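Local atomic coordinates of lactaldehyde dehydrogenase (Escherichia coli, PDB entry 2IMP), a protein that catalyses the NAD-dependent, irreversible oxidation of L-lactaldehyde to L-lactate during fucose and rhamnose breakdown, and also oxidises glycolaldehyde. Residues L167-T172 / H464-Y469; I175-F180 / F202-G207; M261-L266 / I415-L420. One frame throughout, in Å; residues are numbered along the deposited sequence.

Contact 1 of 3, residues L167-T172 / H464-Y469; sequences LLTGNT and HGLHEY
Asn-171 meets Tyr-469 through its side-chain amide, whose ND2 donates to the backbone O of Tyr-469 over 3.0 Å. The N-H...O angle of 166° shows a nearly straight bond; ND2 lies in the carbonyl plane on a lone pair of that oxygen, and the oxygen stays close to the amide plane of Asn-171. CG of Asn-171 stands anti to its own carbonyl carbon (chi1 -56°), a rotation that swings the amide across to the tyrosine. The amide does not stack on the phenol ring. The two planes are 64° apart, and ND2 of Asn-171 comes in at the ring edge, 4.0 Å from CD2 of Tyr-469.

Thr-169 presents a different branch to each partner. Its OG1 lies 3.4 Å from CB of Tyr-469, the two side chains crossing at about a right angle, whereas its methyl CG2 rests 3.8 Å from CD1 of Leu-466. Here the threonine and leucine side chains slide past each other in opposite directions. The same methyl of Leu-466 also meets Leu-168, CD1 to CD1 at 4.2 Å, again nearly perpendicular, so one leucine branch serves two neighbours.

The helix 155-168 ends here in a Schellman motif, with Gly-170 at positive phi. OG1 of Thr-169 is bonded back to the O of Pro-165, ND2 of Asn-171 also reaches the O of Ala-166, and OD1 of Asn-171 accepts from the N of Gly-144 on strand 134-149. The tyrosine side chain lies about 7 Å from that of the lactate-binding Arg-161.

All five touching residues are buried, yet Thr-169 OG1, both ends of the Asn-171 amide and Tyr-469 O have hydrogen-bond partners. The amide, its rotation thus fixed, ties helix end, strand and carbonyl together.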
# COMPACT_ATOMS: atom_id res chain seq x y z
N LEU A 167 19.76 7.28 7.28
CA LEU A 167 19.56 8.60 7.87
C LEU A 167 18.14 9.16 7.71
O LEU A 167 17.57 9.72 8.65
CB LEU A 167 20.55 9.60 7.28
CG LEU A 167 21.82 9.83 8.11
CD1 LEU A 167 22.52 8.50 8.35
CD2 LEU A 167 22.73 10.81 7.38
N LEU A 168 17.58 9.00 6.51
CA LEU A 168 16.24 9.48 6.24
C LEU A 168 15.20 8.98 7.26
O LEU A 168 14.38 9.75 7.75
CB LEU A 168 15.81 9.06 4.82
CG LEU A 168 14.54 9.67 4.22
CD1 LEU A 168 13.29 9.09 4.90
CD2 LEU A 168 14.58 11.19 4.36
N THR A 169 15.28 7.69 7.58
CA THR A 169 14.36 7.06 8.52
C THR A 169 14.68 7.27 10.03
O THR A 169 14.02 6.69 10.90
CB THR A 169 14.26 5.54 8.23
OG1 THR A 169 15.58 4.97 8.20
CG2 THR A 169 13.58 5.30 6.88
N GLY A 170 15.68 8.09 10.32
CA GLY A 170 16.01 8.36 11.71
C GLY A 170 17.10 7.53 12.37
O GLY A 170 17.28 7.62 13.58
N ASN A 171 17.80 6.71 11.60
CA ASN A 171 18.89 5.91 12.14
C ASN A 171 20.22 6.67 12.03
O ASN A 171 20.33 7.61 11.25
CB ASN A 171 19.10 4.61 11.34
CG ASN A 171 17.85 3.76 11.26
OD1 ASN A 171 17.56 2.98 12.18
ND2 ASN A 171 17.10 3.88 10.17
N THR A 172 21.20 6.27 12.83
CA THR A 172 22.53 6.84 12.69
C THR A 172 23.41 5.74 12.09
O THR A 172 23.01 4.57 12.11
CB THR A 172 23.13 7.34 14.03
OG1 THR A 172 23.10 6.30 15.01
CG2 THR A 172 22.34 8.54 14.52
N HIS A 464 11.08 -0.59 -0.83
CA HIS A 464 11.46 -1.75 -0.04
C HIS A 464 12.87 -1.63 0.57
O HIS A 464 13.12 -2.12 1.66
CB HIS A 464 11.33 -3.01 -0.89
CG HIS A 464 9.95 -3.21 -1.43
ND1 HIS A 464 8.86 -3.43 -0.62
CD2 HIS A 464 9.48 -3.14 -2.70
CE1 HIS A 464 7.77 -3.49 -1.36
NE2 HIS A 464 8.11 -3.32 -2.63
N GLY A 465 13.76 -0.96 -0.16
CA GLY A 465 15.11 -0.76 0.36
C GLY A 465 15.01 0.20 1.54
O GLY A 465 15.69 0.03 2.55
N LEU A 466 14.15 1.21 1.41
CA LEU A 466 13.97 2.16 2.50
C LEU A 466 13.40 1.49 3.76
O LEU A 466 13.82 1.79 4.88
CB LEU A 466 13.02 3.29 2.09
CG LEU A 466 12.83 4.31 3.22
CD1 LEU A 466 13.91 5.39 3.09
CD2 LEU A 466 11.44 4.94 3.17
N HIS A 467 12.45 0.59 3.55
CA HIS A 467 11.82 -0.12 4.65
C HIS A 467 12.76 -1.04 5.44
O HIS A 467 12.47 -1.38 6.58
CB HIS A 467 10.60 -0.90 4.14
CG HIS A 467 9.43 -0.02 3.78
ND1 HIS A 467 8.30 -0.49 3.15
CD2 HIS A 467 9.23 1.30 3.98
CE1 HIS A 467 7.45 0.50 2.98
NE2 HIS A 467 7.98 1.60 3.48
N GLU A 468 13.87 -1.45 4.82
CA GLU A 468 14.83 -2.28 5.54
C GLU A 468 15.37 -1.53 6.78
O GLU A 468 15.83 -2.15 7.74
CB GLU A 468 16.03 -2.66 4.64
CG GLU A 468 15.75 -3.67 3.52
CD GLU A 468 15.14 -4.98 4.02
OE1 GLU A 468 15.41 -5.37 5.18
OE2 GLU A 468 14.41 -5.63 3.24
N TYR A 469 15.30 -0.20 6.74
CA TYR A 469 15.78 0.63 7.83
C TYR A 469 14.70 1.07 8.82
O TYR A 469 14.90 1.97 9.64
CB TYR A 469 16.53 1.85 7.28
CG TYR A 469 17.88 1.47 6.74
CD1 TYR A 469 18.03 1.02 5.43
CD2 TYR A 469 19.01 1.49 7.56
CE1 TYR A 469 19.28 0.59 4.95
CE2 TYR A 469 20.26 1.06 7.10
CZ TYR A 469 20.38 0.61 5.79
OH TYR A 469 21.60 0.15 5.34

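Contact 2 of 3, residues I175-F180 / F202-G207; sequences IKPSEF and FNLVLG. With NAI (1,4-dihydronicotinamide adenine dinucleotide), chain D.
Ile-175 fits between two residues of strand 202-204. Its CD1 presses on CE1 of Phe-202 at 3.6 Å, while its other branch, CG2, rests 3.9 Å from CD1 of Leu-204. The backbones run parallel: Ile-175 N donates to Asn-203 O at 2.7 Å and an angle of 175°, and Val-205 N returns a bond to Ile-175 O. Beyond the strand, the ring of Pro-177 fills the notch between two leucines, its CD against CD1 of Leu-204 and its CG 3.6 Å from CD2 of Leu-206. Gly-207 offers no side chain, and at its backbone angles a CB would be jammed against the preceding carbonyl.

Past this smooth spot runs Lys-176, its chain bent at chi3 (85°) and chi4 (65°). The bends bring NZ to Gly-207 O at 3.0 Å, from above that carbonyl plane, and to Pro-177 O as well. NZ also bonds both hydroxyls of the adenine-side ribose of NADH, reaching O2B at 2.9 Å, and OE2 of Glu-179 accepts from the same O2B at 2.9 Å. A methionine in place of Lys-176 would probably leave these hydroxyls and the Gly-207 carbonyl without their shared donor. One water joins Pro-177 O to Gly-207 N.

Both segments belong to a beta-alpha-beta unit of the NAD-binding Rossmann-type domain: helix 183-195 packs on Pro-177, Phe-202 and Leu-204, whereas helix 209-218 lies against Lys-176 and Val-205.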
# COMPACT_ATOMS: atom_id res chain seq x y z
N ILE A 175 30.11 3.68 8.93
CA ILE A 175 30.54 3.01 7.72
C ILE A 175 32.04 2.67 7.64
O ILE A 175 32.89 3.43 8.09
CB ILE A 175 30.17 3.88 6.49
CG1 ILE A 175 28.66 3.79 6.24
CG2 ILE A 175 30.97 3.44 5.27
CD1 ILE A 175 28.18 4.66 5.13
N LYS A 176 32.32 1.49 7.09
CA LYS A 176 33.69 1.07 6.85
C LYS A 176 33.86 0.73 5.37
O LYS A 176 33.29 -0.23 4.87
CB LYS A 176 34.09 -0.17 7.66
CG LYS A 176 35.59 -0.47 7.49
CD LYS A 176 35.99 -1.86 7.97
CE LYS A 176 35.77 -2.91 6.89
NZ LYS A 176 36.67 -2.70 5.71
N PRO A 177 34.64 1.54 4.64
CA PRO A 177 34.82 1.24 3.23
C PRO A 177 35.81 0.07 3.09
O PRO A 177 36.42 -0.34 4.07
CB PRO A 177 35.41 2.54 2.69
CG PRO A 177 36.32 2.97 3.83
CD PRO A 177 35.45 2.70 5.06
N SER A 178 35.92 -0.48 1.89
CA SER A 178 36.89 -1.54 1.66
C SER A 178 38.31 -0.98 1.85
O SER A 178 38.55 0.19 1.54
CB SER A 178 36.76 -2.09 0.24
OG SER A 178 37.95 -2.76 -0.17
N GLU A 179 39.24 -1.79 2.37
CA GLU A 179 40.60 -1.31 2.55
C GLU A 179 41.31 -0.97 1.21
O GLU A 179 42.32 -0.27 1.20
CB GLU A 179 41.45 -2.33 3.32
CG GLU A 179 41.45 -3.74 2.73
CD GLU A 179 40.40 -4.64 3.37
OE1 GLU A 179 40.79 -5.67 3.96
OE2 GLU A 179 39.19 -4.31 3.29
N PHE A 180 40.75 -1.47 0.11
CA PHE A 180 41.29 -1.23 -1.22
C PHE A 180 40.79 0.07 -1.87
O PHE A 180 41.45 0.63 -2.74
CB PHE A 180 40.94 -2.39 -2.15
CG PHE A 180 41.46 -3.71 -1.69
CD1 PHE A 180 42.83 -3.93 -1.58
CD2 PHE A 180 40.58 -4.73 -1.33
CE1 PHE A 180 43.32 -5.15 -1.12
CE2 PHE A 180 41.06 -5.95 -0.87
CZ PHE A 180 42.43 -6.16 -0.77
N PHE A 202 26.71 10.38 11.07
CA PHE A 202 27.51 9.70 10.06
C PHE A 202 28.97 9.54 10.53
O PHE A 202 29.65 10.53 10.80
CB PHE A 202 27.53 10.45 8.72
CG PHE A 202 28.35 9.75 7.65
CD1 PHE A 202 27.78 8.79 6.82
CD2 PHE A 202 29.70 10.06 7.47
CE1 PHE A 202 28.55 8.12 5.85
CE2 PHE A 202 30.48 9.40 6.51
CZ PHE A 202 29.90 8.44 5.68
N ASN A 203 29.41 8.30 10.64
CA ASN A 203 30.76 8.00 11.09
C ASN A 203 31.53 7.12 10.09
O ASN A 203 30.95 6.21 9.49
CB ASN A 203 30.71 7.29 12.45
CG ASN A 203 29.89 8.05 13.48
OD1 ASN A 203 30.41 8.89 14.21
ND2 ASN A 203 28.59 7.75 13.53
N LEU A 204 32.81 7.40 9.92
CA LEU A 204 33.62 6.59 9.01
C LEU A 204 34.81 5.94 9.70
O LEU A 204 35.69 6.64 10.21
CB LEU A 204 34.13 7.45 7.84
CG LEU A 204 34.88 6.67 6.74
CD1 LEU A 204 33.89 6.01 5.81
CD2 LEU A 204 35.77 7.62 5.94
N VAL A 205 34.82 4.62 9.76
CA VAL A 205 35.96 3.93 10.36
C VAL A 205 36.78 3.18 9.30
O VAL A 205 36.23 2.70 8.31
CB VAL A 205 35.51 2.97 11.49
CG1 VAL A 205 34.95 3.78 12.66
CG2 VAL A 205 34.48 1.98 10.98
N LEU A 206 38.09 3.11 9.50
CA LEU A 206 38.96 2.49 8.51
C LEU A 206 39.75 1.26 8.99
O LEU A 206 40.29 1.25 10.09
CB LEU A 206 39.94 3.54 7.98
CG LEU A 206 39.27 4.81 7.44
CD1 LEU A 206 40.29 5.92 7.29
CD2 LEU A 206 38.59 4.51 6.11
N GLY A 207 39.81 0.23 8.14
CA GLY A 207 40.54 -0.97 8.50
C GLY A 207 40.14 -2.21 7.72
O GLY A 207 39.44 -2.14 6.71
PA NAI D . 34.78 -8.73 0.39
O1A NAI D . 33.73 -9.46 1.12
O2A NAI D . 36.13 -9.46 0.40
O5B NAI D . 34.93 -7.27 1.01
C5B NAI D . 33.86 -6.36 1.15
C4B NAI D . 33.85 -5.69 2.54
O4B NAI D . 33.66 -6.66 3.58
C3B NAI D . 35.14 -4.95 2.90
O3B NAI D . 34.84 -3.70 3.51
C2B NAI D . 35.86 -5.94 3.81
O2B NAI D . 36.83 -5.39 4.66
C1B NAI D . 34.71 -6.58 4.54
N9A NAI D . 35.02 -7.93 5.09
C8A NAI D . 35.77 -8.98 4.56
N7A NAI D . 35.77 -10.01 5.45
C5A NAI D . 35.05 -9.65 6.53
C6A NAI D . 34.72 -10.31 7.74
N6A NAI D . 35.16 -11.55 7.98
N1A NAI D . 33.93 -9.65 8.69
C2A NAI D . 33.47 -8.35 8.45
N3A NAI D . 33.80 -7.70 7.25
C4A NAI D . 34.57 -8.34 6.31
O3 NAI D . 34.21 -8.55 -1.10
PN NAI D . 34.82 -7.64 -2.28
O1N NAI D . 35.05 -6.26 -1.82
O2N NAI D . 33.92 -7.82 -3.47
O5D NAI D . 36.20 -8.42 -2.58
C5D NAI D . 37.48 -8.00 -2.19
C4D NAI D . 38.46 -9.07 -2.63
O4D NAI D . 39.73 -8.82 -2.03
C3D NAI D . 38.24 -10.59 -2.44
O3D NAI D . 37.91 -11.20 -3.67
C2D NAI D . 39.53 -11.12 -1.86
O2D NAI D . 39.92 -12.36 -2.41
C1D NAI D . 40.50 -9.99 -2.15
N1N NAI D . 41.66 -10.04 -1.19
C2N NAI D . 41.51 -9.39 0.04
C3N NAI D . 42.58 -9.40 0.97
C7N NAI D . 42.43 -8.71 2.31
O7N NAI D . 43.50 -8.73 3.19
N7N NAI D . 41.33 -8.07 2.69
C4N NAI D . 43.80 -10.07 0.62
C5N NAI D . 43.93 -10.72 -0.64
C6N NAI D . 42.85 -10.69 -1.54
O HOH W 1 38.86 0.41 5.47

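Contact 3 of 3, residues M261-L266 / I415-L420; sequences MDDADL and IYTQNL
Asp-263 grips the start of the turn after strand 409-416 with both carboxylate oxygens. OG1 of Thr-417 donates to OD1 of Asp-263 at 2.8 Å, on the syn lone pair, and Gln-418 N donates to OD2 of Asp-263 at 2.8 Å, from 52° out of the carboxylate plane. Chi1 of Asp-263 (75°) places CG between the backbone N and the carbonyl carbon, from where the carboxylate faces both donors. Beside it, Met-261 N bonds Tyr-416 O at 3.1 Å, in the carbonyl plane. The methionine's CG lies alongside CB of Thr-417 at 3.8 Å, and CB of Ala-264 meets CB of Tyr-416 at the same distance.

A second shell fixes these groups. A type I turn from Met-261 to Ala-264 holds Asp-263 in position, and OG1 of Thr-417 takes a weak bond from Asn-419 N. Asp-265 and Asn-419 are N-caps, bonding Leu-268 N and Val-422 N. Further out, Gln-418 and Leu-420 make backbone hydrogen bonds to a neighbouring subunit of the homotetramer.

Two parallel strands, 257-260 and 409-416, end side by side here, each turning into an N-capped helix, as is typical of an alpha/beta sheet; this one forms part of the aldehyde dehydrogenase catalytic domain.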
# COMPACT_ATOMS: atom_id res chain seq x y z
N MET A 261 17.62 -16.30 -27.21
CA MET A 261 16.80 -17.17 -28.04
C MET A 261 17.07 -17.00 -29.55
O MET A 261 17.70 -16.03 -29.96
CB MET A 261 15.32 -16.93 -27.75
CG MET A 261 14.93 -17.15 -26.30
SD MET A 261 15.38 -18.79 -25.68
CE MET A 261 14.03 -19.76 -26.35
N ASP A 262 16.60 -17.94 -30.36
CA ASP A 262 16.82 -17.83 -31.80
C ASP A 262 16.12 -16.60 -32.41
O ASP A 262 16.68 -15.92 -33.26
CB ASP A 262 16.33 -19.09 -32.53
CG ASP A 262 17.20 -20.31 -32.23
OD1 ASP A 262 18.43 -20.15 -32.07
OD2 ASP A 262 16.65 -21.43 -32.18
N ASP A 263 14.90 -16.34 -31.95
CA ASP A 263 14.12 -15.20 -32.43
C ASP A 263 14.51 -13.88 -31.76
O ASP A 263 13.72 -12.94 -31.69
CB ASP A 263 12.63 -15.46 -32.16
CG ASP A 263 12.27 -15.29 -30.70
OD1 ASP A 263 13.05 -15.75 -29.84
OD2 ASP A 263 11.21 -14.71 -30.41
N ALA A 264 15.74 -13.82 -31.26
CA ALA A 264 16.23 -12.63 -30.58
C ALA A 264 16.97 -11.62 -31.47
O ALA A 264 17.71 -12.00 -32.37
CB ALA A 264 17.12 -13.03 -29.43
N ASP A 265 16.75 -10.34 -31.20
CA ASP A 265 17.44 -9.29 -31.92
C ASP A 265 18.96 -9.42 -31.70
O ASP A 265 19.50 -8.85 -30.76
CB ASP A 265 16.95 -7.93 -31.43
CG ASP A 265 17.52 -6.77 -32.24
OD1 ASP A 265 18.76 -6.66 -32.34
OD2 ASP A 265 16.72 -5.98 -32.78
N LEU A 266 19.61 -10.19 -32.57
CA LEU A 266 21.05 -10.41 -32.47
C LEU A 266 21.88 -9.16 -32.15
O LEU A 266 22.73 -9.18 -31.26
CB LEU A 266 21.58 -11.06 -33.75
CG LEU A 266 23.08 -11.37 -33.79
CD1 LEU A 266 23.47 -12.18 -32.56
CD2 LEU A 266 23.40 -12.14 -35.07
N ILE A 415 17.02 -12.18 -20.56
CA ILE A 415 16.64 -12.95 -21.73
C ILE A 415 16.30 -12.07 -22.95
O ILE A 415 15.77 -10.97 -22.80
CB ILE A 415 15.45 -13.89 -21.42
CG1 ILE A 415 15.18 -14.79 -22.63
CG2 ILE A 415 14.22 -13.07 -21.06
CD1 ILE A 415 14.13 -15.85 -22.39
N TYR A 416 16.62 -12.58 -24.13
CA TYR A 416 16.36 -11.87 -25.38
C TYR A 416 15.49 -12.68 -26.35
O TYR A 416 15.89 -13.73 -26.84
CB TYR A 416 17.67 -11.49 -26.05
CG TYR A 416 18.58 -10.73 -25.13
CD1 TYR A 416 19.32 -11.38 -24.14
CD2 TYR A 416 18.65 -9.33 -25.19
CE1 TYR A 416 20.10 -10.68 -23.23
CE2 TYR A 416 19.43 -8.62 -24.28
CZ TYR A 416 20.15 -9.29 -23.31
OH TYR A 416 20.90 -8.60 -22.39
N THR A 417 14.30 -12.17 -26.61
CA THR A 417 13.35 -12.83 -27.48
C THR A 417 12.23 -11.88 -27.93
O THR A 417 12.10 -10.77 -27.40
CB THR A 417 12.71 -14.04 -26.74
OG1 THR A 417 11.75 -14.69 -27.58
CG2 THR A 417 12.02 -13.57 -25.47
N GLN A 418 11.42 -12.32 -28.89
CA GLN A 418 10.34 -11.49 -29.38
C GLN A 418 8.95 -12.16 -29.27
O GLN A 418 7.93 -11.60 -29.71
CB GLN A 418 10.63 -11.09 -30.83
CG GLN A 418 12.05 -10.57 -31.02
CD GLN A 418 12.32 -10.09 -32.43
OE1 GLN A 418 12.77 -8.95 -32.63
NE2 GLN A 418 12.07 -10.94 -33.42
N ASN A 419 8.92 -13.34 -28.65
CA ASN A 419 7.67 -14.08 -28.48
C ASN A 419 6.98 -13.85 -27.10
O ASN A 419 7.56 -14.09 -26.04
CB ASN A 419 7.93 -15.57 -28.70
CG ASN A 419 6.67 -16.41 -28.60
OD1 ASN A 419 6.16 -16.67 -27.50
ND2 ASN A 419 6.15 -16.84 -29.75
N LEU A 420 5.74 -13.37 -27.14
CA LEU A 420 5.01 -13.11 -25.91
C LEU A 420 5.05 -14.29 -24.92
O LEU A 420 5.36 -14.12 -23.74
CB LEU A 420 3.55 -12.74 -26.21
CG LEU A 420 2.65 -12.49 -25.00
CD1 LEU A 420 3.21 -11.35 -24.16
CD2 LEU A 420 1.23 -12.17 -25.46

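In the fold
Along the chain the segments come as 167-172, 175-180, 202-207, 261-266, 415-420 and 464-469, so contact 1 brackets the other two. Contacts 1 and 2, with centres 20 Å apart, share the mixed sheet that runs from the coenzyme domain into the beta arm: strand 172-176 begins in the first and ends in the second. Contact 3 belongs to the other large sheet, its centre 39 Å from contact 1 and 44 Å from contact 2, across the chain's centre from the latter. Contact 2 supplies part of the NADH site, contact 1 sets helix 462-467 against the end of helix 155-168 before the chain leaves along strand 470-478, and contact 3 adjoins a subunit interface.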